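PDB 3WEC: cytochrome P450 from Rhodococcus erythropolis, which uses heme to hydroxylate the quinoline nitrogen of an intermediate in aurachin RE biosynthesis, probably as an oxygen-dependent monooxygenase. Local coordinates for residues N288-V293 and L366-L371; E292-E297 and L352-G357. One frame throughout, in Å; residues are numbered along the deposited sequence.

Interaction 1 (N288-V293 and L366-L371); sequences NAVAEV and LANSML. With HEM (protoporphyrin IX containing Fe), chain B.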
loop_
_atom_site.group_PDB
_atom_site.type_symbol
_atom_site.label_atom_id
_atom_site.label_comp_id
_atom_site.label_asym_id
_atom_site.label_seq_id
_atom_site.Cartn_x
_atom_site.Cartn_y
_atom_site.Cartn_z
ATOM N N ASN A 288 17.713 -0.016 -7.392
ATOM C CA ASN A 288 17.143 0.662 -8.565
ATOM C C ASN A 288 16.037 -0.152 -9.231
ATOM O O ASN A 288 15.078 0.416 -9.743
ATOM C CB ASN A 288 18.240 0.994 -9.596
ATOM C CG ASN A 288 19.544 1.472 -8.952
ATOM O OD1 ASN A 288 19.829 1.178 -7.792
ATOM N ND2 ASN A 288 20.367 2.175 -9.728
ATOM N N ALA A 289 16.198 -1.476 -9.198
ATOM C CA ALA A 289 15.225 -2.450 -9.698
ATOM C C ALA A 289 13.977 -2.501 -8.887
ATOM O O ALA A 289 12.885 -2.746 -9.424
ATOM C CB ALA A 289 15.838 -3.830 -9.699
ATOM N N VAL A 290 14.136 -2.345 -7.573
ATOM C CA VAL A 290 12.994 -2.337 -6.683
ATOM C C VAL A 290 12.134 -1.080 -6.922
ATOM O O VAL A 290 10.932 -1.188 -7.173
ATOM C CB VAL A 290 13.445 -2.460 -5.216
ATOM C CG1 VAL A 290 12.334 -2.006 -4.271
ATOM C CG2 VAL A 290 13.855 -3.882 -4.928
ATOM N N ALA A 291 12.768 0.095 -6.887
ATOM C CA ALA A 291 12.135 1.371 -7.258
ATOM C C ALA A 291 11.425 1.315 -8.621
ATOM O O ALA A 291 10.378 1.952 -8.811
ATOM C CB ALA A 291 13.195 2.469 -7.258
ATOM N N GLU A 292 12.004 0.561 -9.555
ATOM C CA GLU A 292 11.476 0.391 -10.908
ATOM C C GLU A 292 10.239 -0.515 -10.971
ATOM O O GLU A 292 9.250 -0.156 -11.617
ATOM C CB GLU A 292 12.560 -0.127 -11.869
ATOM C CG GLU A 292 12.057 -0.337 -13.306
ATOM C CD GLU A 292 11.714 0.954 -14.077
ATOM O OE1 GLU A 292 11.614 2.060 -13.501
ATOM O OE2 GLU A 292 11.551 0.863 -15.305
ATOM N N VAL A 293 10.298 -1.680 -10.332
ATOM C CA VAL A 293 9.101 -2.499 -10.144
ATOM C C VAL A 293 7.982 -1.593 -9.601
ATOM O O VAL A 293 6.886 -1.480 -10.187
ATOM C CB VAL A 293 9.419 -3.707 -9.204
ATOM C CG1 VAL A 293 8.194 -4.506 -8.837
ATOM C CG2 VAL A 293 10.465 -4.621 -9.843
ATOM N N LEU A 366 11.128 0.510 5.052
ATOM C CA LEU A 366 10.923 -0.866 5.470
ATOM C C LEU A 366 10.414 -1.703 4.311
ATOM O O LEU A 366 10.930 -2.765 4.059
ATOM C CB LEU A 366 9.893 -0.963 6.631
ATOM C CG LEU A 366 9.471 -2.376 7.127
ATOM C CD1 LEU A 366 10.675 -3.198 7.622
ATOM C CD2 LEU A 366 8.515 -2.170 8.278
ATOM N N ALA A 367 9.372 -1.242 3.637
ATOM C CA ALA A 367 8.942 -1.880 2.401
ATOM C C ALA A 367 10.119 -2.054 1.416
ATOM O O ALA A 367 10.260 -3.098 0.823
ATOM C CB ALA A 367 7.779 -1.102 1.760
ATOM N N ASN A 368 10.934 -1.024 1.245
ATOM C CA ASN A 368 12.130 -1.086 0.366
ATOM C C ASN A 368 13.138 -2.125 0.816
ATOM O O ASN A 368 13.648 -2.897 -0.003
ATOM C CB ASN A 368 12.867 0.278 0.329
ATOM C CG ASN A 368 12.275 1.242 -0.689
ATOM O OD1 ASN A 368 11.394 0.882 -1.437
ATOM N ND2 ASN A 368 12.787 2.465 -0.735
ATOM N N SER A 369 13.434 -2.129 2.118
ATOM C CA SER A 369 14.282 -3.166 2.701
ATOM C C SER A 369 13.742 -4.559 2.418
ATOM O O SER A 369 14.489 -5.419 1.916
ATOM C CB SER A 369 14.423 -3.010 4.203
ATOM O OG SER A 369 15.145 -4.132 4.709
ATOM N N MET A 370 12.465 -4.782 2.744
ATOM C CA MET A 370 11.818 -6.080 2.483
ATOM C C MET A 370 11.964 -6.502 1.017
ATOM O O MET A 370 12.297 -7.651 0.728
ATOM C CB MET A 370 10.296 -6.059 2.807
ATOM C CG MET A 370 9.971 -6.214 4.300
ATOM S SD MET A 370 8.216 -6.362 4.651
ATOM C CE MET A 370 7.657 -4.698 4.274
ATOM N N LEU A 371 11.671 -5.564 0.122
ATOM C CA LEU A 371 11.566 -5.825 -1.285
ATOM C C LEU A 371 12.949 -6.084 -1.857
ATOM O O LEU A 371 13.094 -6.960 -2.699
ATOM C CB LEU A 371 10.856 -4.648 -1.997
ATOM C CG LEU A 371 9.325 -4.605 -1.797
ATOM C CD1 LEU A 371 8.731 -3.309 -2.338
ATOM C CD2 LEU A 371 8.630 -5.804 -2.410
HETATM C CHA HEM B . 0.780 5.903 3.389
HETATM C CHB HEM B . 2.212 3.268 -0.575
HETATM C CHC HEM B . 4.377 -0.004 2.375
HETATM C CHD HEM B . 2.737 2.590 6.384
HETATM C C1A HEM B . 0.994 5.364 2.064
HETATM C C2A HEM B . 0.342 5.988 0.866
HETATM C C3A HEM B . 0.783 5.207 -0.266
HETATM C C4A HEM B . 1.619 4.175 0.345
HETATM C CMA HEM B . 0.421 5.415 -1.755
HETATM C CAA HEM B . -0.568 7.210 0.694
HETATM C CBA HEM B . 0.428 8.376 0.545
HETATM C CGA HEM B . -0.274 9.675 0.104
HETATM O O1A HEM B . -1.503 9.877 0.339
HETATM O O2A HEM B . 0.428 10.564 -0.457
HETATM C C1B HEM B . 2.935 2.107 -0.063
HETATM C C2B HEM B . 3.603 1.238 -1.028
HETATM C C3B HEM B . 4.194 0.281 -0.132
HETATM C C4B HEM B . 3.826 0.699 1.216
HETATM C CMB HEM B . 3.641 1.238 -2.531
HETATM C CAB HEM B . 5.003 -0.872 -0.606
HETATM C CBB HEM B . 4.803 -2.054 -0.080
HETATM C C1C HEM B . 4.157 0.440 3.734
HETATM C C2C HEM B . 4.529 -0.368 4.896
HETATM C C3C HEM B . 4.027 0.413 6.046
HETATM C C4C HEM B . 3.381 1.604 5.532
HETATM C CMC HEM B . 5.249 -1.687 4.839
HETATM C CAC HEM B . 4.079 0.087 7.509
HETATM C CBC HEM B . 4.833 -0.874 7.993
HETATM C C1D HEM B . 1.967 3.743 5.899
HETATM C C2D HEM B . 1.482 4.748 6.840
HETATM C C3D HEM B . 0.870 5.762 5.960
HETATM C C4D HEM B . 1.157 5.230 4.617
HETATM C CMD HEM B . 1.524 4.688 8.350
HETATM C CAD HEM B . 0.149 7.021 6.349
HETATM C CBD HEM B . 1.185 8.165 6.235
HETATM C CGD HEM B . 0.628 9.498 6.611
HETATM O O1D HEM B . 1.415 10.294 7.198
HETATM O O2D HEM B . -0.588 9.765 6.339
HETATM N NA HEM B . 1.913 4.271 1.769
HETATM N NB HEM B . 3.107 1.849 1.268
HETATM N NC HEM B . 3.517 1.662 4.099
HETATM N ND HEM B . 1.824 4.051 4.577
HETATM FE FE HEM B . 2.449 2.819 2.997
HETATM O O HOH W 1 0.484 1.357 2.618
#

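Interaction 2 (E292-E297 and L352-G357); sequences EVLRFE and LSYGRG. With HEM (protoporphyrin IX containing Fe), chain B.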
loop_
_atom_site.group_PDB
_atom_site.type_symbol
_atom_site.label_atom_id
_atom_site.label_comp_id
_atom_site.label_asym_id
_atom_site.label_seq_id
_atom_site.Cartn_x
_atom_site.Cartn_y
_atom_site.Cartn_z
ATOM N N GLU A 292 12.004 0.561 -9.555
ATOM C CA GLU A 292 11.476 0.391 -10.908
ATOM C C GLU A 292 10.239 -0.515 -10.971
ATOM O O GLU A 292 9.250 -0.156 -11.617
ATOM C CB GLU A 292 12.560 -0.127 -11.869
ATOM C CG GLU A 292 12.057 -0.337 -13.306
ATOM C CD GLU A 292 11.714 0.954 -14.077
ATOM O OE1 GLU A 292 11.614 2.060 -13.501
ATOM O OE2 GLU A 292 11.551 0.863 -15.305
ATOM N N VAL A 293 10.298 -1.680 -10.332
ATOM C CA VAL A 293 9.101 -2.499 -10.144
ATOM C C VAL A 293 7.982 -1.593 -9.601
ATOM O O VAL A 293 6.886 -1.480 -10.187
ATOM C CB VAL A 293 9.419 -3.707 -9.204
ATOM C CG1 VAL A 293 8.194 -4.506 -8.837
ATOM C CG2 VAL A 293 10.465 -4.621 -9.843
ATOM N N LEU A 294 8.285 -0.884 -8.526
ATOM C CA LEU A 294 7.272 -0.102 -7.804
ATOM C C LEU A 294 6.711 0.992 -8.704
ATOM O O LEU A 294 5.503 1.316 -8.611
ATOM C CB LEU A 294 7.833 0.502 -6.506
ATOM C CG LEU A 294 7.963 -0.354 -5.246
ATOM C CD1 LEU A 294 8.903 0.294 -4.259
ATOM C CD2 LEU A 294 6.669 -0.648 -4.523
ATOM N N ARG A 295 7.577 1.519 -9.584
ATOM C CA ARG A 295 7.169 2.489 -10.607
ATOM C C ARG A 295 6.296 1.862 -11.714
ATOM O O ARG A 295 5.219 2.380 -12.015
ATOM C CB ARG A 295 8.370 3.210 -11.241
ATOM C CG ARG A 295 7.930 4.363 -12.127
ATOM C CD ARG A 295 9.009 4.824 -13.109
ATOM N NE ARG A 295 9.466 3.836 -14.087
ATOM C CZ ARG A 295 8.849 3.518 -15.237
ATOM N NH1 ARG A 295 7.693 4.069 -15.583
ATOM N NH2 ARG A 295 9.405 2.641 -16.061
ATOM N N PHE A 296 6.799 0.779 -12.313
ATOM C CA PHE A 296 6.144 0.050 -13.420
ATOM C C PHE A 296 4.874 -0.660 -12.972
ATOM O O PHE A 296 3.911 -0.729 -13.714
ATOM C CB PHE A 296 7.126 -0.987 -14.016
ATOM C CG PHE A 296 6.711 -1.543 -15.343
ATOM C CD1 PHE A 296 6.825 -0.793 -16.506
ATOM C CD2 PHE A 296 6.240 -2.853 -15.446
ATOM C CE1 PHE A 296 6.450 -1.335 -17.752
ATOM C CE2 PHE A 296 5.856 -3.387 -16.685
ATOM C CZ PHE A 296 5.979 -2.629 -17.845
ATOM N N GLU A 297 4.884 -1.244 -11.779
ATOM C CA GLU A 297 3.706 -1.959 -11.319
ATOM C C GLU A 297 3.441 -1.643 -9.842
ATOM O O GLU A 297 3.700 -2.475 -8.982
ATOM C CB GLU A 297 3.856 -3.476 -11.521
ATOM C CG GLU A 297 3.755 -3.973 -12.966
ATOM C CD GLU A 297 2.335 -4.119 -13.475
ATOM O OE1 GLU A 297 1.391 -3.662 -12.799
ATOM O OE2 GLU A 297 2.150 -4.669 -14.594
ATOM N N LEU A 352 5.832 8.044 -8.099
ATOM C CA LEU A 352 4.762 8.465 -7.188
ATOM C C LEU A 352 4.213 7.334 -6.289
ATOM O O LEU A 352 3.269 7.557 -5.549
ATOM C CB LEU A 352 3.620 9.120 -7.959
ATOM C CG LEU A 352 3.982 10.361 -8.775
ATOM C CD1 LEU A 352 2.868 10.582 -9.780
ATOM C CD2 LEU A 352 4.182 11.574 -7.883
ATOM N N SER A 353 4.827 6.154 -6.304
ATOM C CA SER A 353 4.205 4.999 -5.643
ATOM C C SER A 353 4.029 5.076 -4.101
ATOM O O SER A 353 3.219 4.355 -3.542
ATOM C CB SER A 353 4.852 3.687 -6.099
ATOM O OG SER A 353 4.747 3.637 -7.505
ATOM N N TYR A 354 4.794 5.977 -3.469
ATOM C CA TYR A 354 4.718 6.187 -2.035
ATOM C C TYR A 354 4.020 7.506 -1.638
ATOM O O TYR A 354 3.956 7.838 -0.452
ATOM C CB TYR A 354 6.115 6.139 -1.455
ATOM C CG TYR A 354 6.805 4.781 -1.358
ATOM C CD1 TYR A 354 6.202 3.699 -0.653
ATOM C CD2 TYR A 354 8.103 4.572 -1.919
ATOM C CE1 TYR A 354 6.844 2.471 -0.509
ATOM C CE2 TYR A 354 8.762 3.333 -1.764
ATOM C CZ TYR A 354 8.089 2.282 -1.072
ATOM O OH TYR A 354 8.687 1.072 -0.882
ATOM N N GLY A 355 3.480 8.242 -2.613
ATOM C CA GLY A 355 2.808 9.498 -2.338
ATOM C C GLY A 355 3.928 10.529 -2.266
ATOM O O GLY A 355 5.087 10.171 -2.480
ATOM N N ARG A 356 3.600 11.783 -1.974
ATOM C CA ARG A 356 4.604 12.860 -1.842
ATOM C C ARG A 356 4.099 13.884 -0.818
ATOM O O ARG A 356 2.875 14.083 -0.667
ATOM C CB ARG A 356 4.850 13.569 -3.190
ATOM C CG ARG A 356 6.209 13.290 -3.862
ATOM C CD ARG A 356 6.050 12.219 -4.904
ATOM N NE ARG A 356 7.227 11.843 -5.680
ATOM C CZ ARG A 356 7.525 12.368 -6.866
ATOM N NH1 ARG A 356 6.769 13.349 -7.347
ATOM N NH2 ARG A 356 8.583 11.941 -7.557
ATOM N N GLY A 357 5.022 14.512 -0.100
ATOM C CA GLY A 357 4.650 15.456 0.915
ATOM C C GLY A 357 4.466 14.832 2.274
ATOM O O GLY A 357 5.122 13.826 2.598
HETATM C CHA HEM B . 0.780 5.903 3.389
HETATM C CHB HEM B . 2.212 3.268 -0.575
HETATM C CHC HEM B . 4.377 -0.004 2.375
HETATM C CHD HEM B . 2.737 2.590 6.384
HETATM C C1A HEM B . 0.994 5.364 2.064
HETATM C C2A HEM B . 0.342 5.988 0.866
HETATM C C3A HEM B . 0.783 5.207 -0.266
HETATM C C4A HEM B . 1.619 4.175 0.345
HETATM C CMA HEM B . 0.421 5.415 -1.755
HETATM C CAA HEM B . -0.568 7.210 0.694
HETATM C CBA HEM B . 0.428 8.376 0.545
HETATM C CGA HEM B . -0.274 9.675 0.104
HETATM O O1A HEM B . -1.503 9.877 0.339
HETATM O O2A HEM B . 0.428 10.564 -0.457
HETATM C C1B HEM B . 2.935 2.107 -0.063
HETATM C C2B HEM B . 3.603 1.238 -1.028
HETATM C C3B HEM B . 4.194 0.281 -0.132
HETATM C C4B HEM B . 3.826 0.699 1.216
HETATM C CMB HEM B . 3.641 1.238 -2.531
HETATM C CAB HEM B . 5.003 -0.872 -0.606
HETATM C CBB HEM B . 4.803 -2.054 -0.080
HETATM C C1C HEM B . 4.157 0.440 3.734
HETATM C C2C HEM B . 4.529 -0.368 4.896
HETATM C C3C HEM B . 4.027 0.413 6.046
HETATM C C4C HEM B . 3.381 1.604 5.532
HETATM C CMC HEM B . 5.249 -1.687 4.839
HETATM C CAC HEM B . 4.079 0.087 7.509
HETATM C CBC HEM B . 4.833 -0.874 7.993
HETATM C C1D HEM B . 1.967 3.743 5.899
HETATM C C2D HEM B . 1.482 4.748 6.840
HETATM C C3D HEM B . 0.870 5.762 5.960
HETATM C C4D HEM B . 1.157 5.230 4.617
HETATM C CMD HEM B . 1.524 4.688 8.350
HETATM C CAD HEM B . 0.149 7.021 6.349
HETATM C CBD HEM B . 1.185 8.165 6.235
HETATM C CGD HEM B . 0.628 9.498 6.611
HETATM O O1D HEM B . 1.415 10.294 7.198
HETATM O O2D HEM B . -0.588 9.765 6.339
HETATM N NA HEM B . 1.913 4.271 1.769
HETATM N NB HEM B . 3.107 1.849 1.268
HETATM N NC HEM B . 3.517 1.662 4.099
HETATM N ND HEM B . 1.824 4.051 4.577
HETATM FE FE HEM B . 2.449 2.819 2.997
HETATM O O HOH W 1 0.484 1.357 2.618
#

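Interaction 1 (N288-V293 and L366-L371)
The side-chain oxygen of N368 faces V290 and is hydrogen-bonded to Y354, the tyrosine of the heme-binding loop. V290 CG1 lies 4.2 Å from N368 OD1, a van der Waals neighbour rather than a partner. An asparagine suits this place because its short amide brings OD1 to the tyrosine hydroxyl, and this same oxygen borders the V290 methyl. The main apolar touch is V290 on L371, where V290 CG1 rests on L371 CB at 3.8 Å. With CG1 anti to the backbone N (chi1 162°), V290 turns that methyl toward L371 CB, and V290 CG2 settles 3.9 Å from L371 O. A beta-branched residue thus brings two methyls to bear on one helical position, and the pair is held by apolar packing. Another side of helix 364-381 meets the porphyrin. The methyl of A367 comes within 3.6 Å of both CBB and CHC of the heme, a close approach that suits so small a side chain. L366 CD2 and M370 CE extend the apolar lining, each 3.9 Å from a heme carbon, CBC and CMC respectively; the bend of M370 at chi3 (-70°) turns its CE to that methyl. This is the P450 pairing of the K helix with the L helix, the latter running along the proximal side of the heme, opposite the iron-bound water. Helix 286-296 also packs on L375 further along helix 364-381, whose L371 and M370 reach helix 240-271, while L366 and M370 touch helix 155-165.

Interaction 2 (E292-E297 and L352-G357)
The S353 hydroxyl donates a hydrogen bond to the carbonyl of L294, with 2.7 Å from S353 OG to L294 O. The donor OG sits above the carbonyl plane, 54° out of it, with a C=O...donor angle of 122°. L294 O lies in the last turn of its helix, and the residue four further on is P298, which has no N-H to offer; a serine hydroxyl fills that role. L294 CD1 lies against the phenol of Y354, 3.5 Å from Y354 OH, which is hydrogen-bonded to N368, and 3.8 Å from Y354 CZ, so a branched aliphatic tip supports the ring that borders the heme. Y354 CE1 approaches HEM C3B at 3.5 Å, and HEM C4B lies at the edge of the ring, in its plane. Y354 stands seven residues before C361, the axial ligand, at the aromatic position of the P450 signature FxxGxxxCxG. The L352-G355 type I turn leads into this loop. Glycine suits G355 twice over: its phi is positive, and a CB would clash with heme O2A, 3.2 Å from G355 CA. Behind L294 lies the ExxR motif of the K helix: R295 grips E292 side-on, R295 NE to E292 OE1 at 2.8 Å and the NH2 to OE2. R346 adds a second salt bridge to E292 OE2, and R295 NH1 hydrogen-bonds the carbonyls of N332, in helix 328-333, and G339, in the loop after it.

Read from the N terminus, the chain enters helix 286-296, whose middle supplies interaction 1 and whose C-terminal end supplies interaction 2; the two overlap at E292 and V293. It then runs through strands of the mixed sheet and helix 328-333 before reaching L352-G357, where interaction 2 closes the shorter loop. The chain passes the cysteine ligand and enters helix 364-381, where interaction 1 closes a longer loop around the shorter one, so the contacts nest rather than cross. L294 CD2 meets L371 CD1 at 4.0 Å, joining the two contacts. Together they bind one helix to both the heme-binding loop and the helix following it.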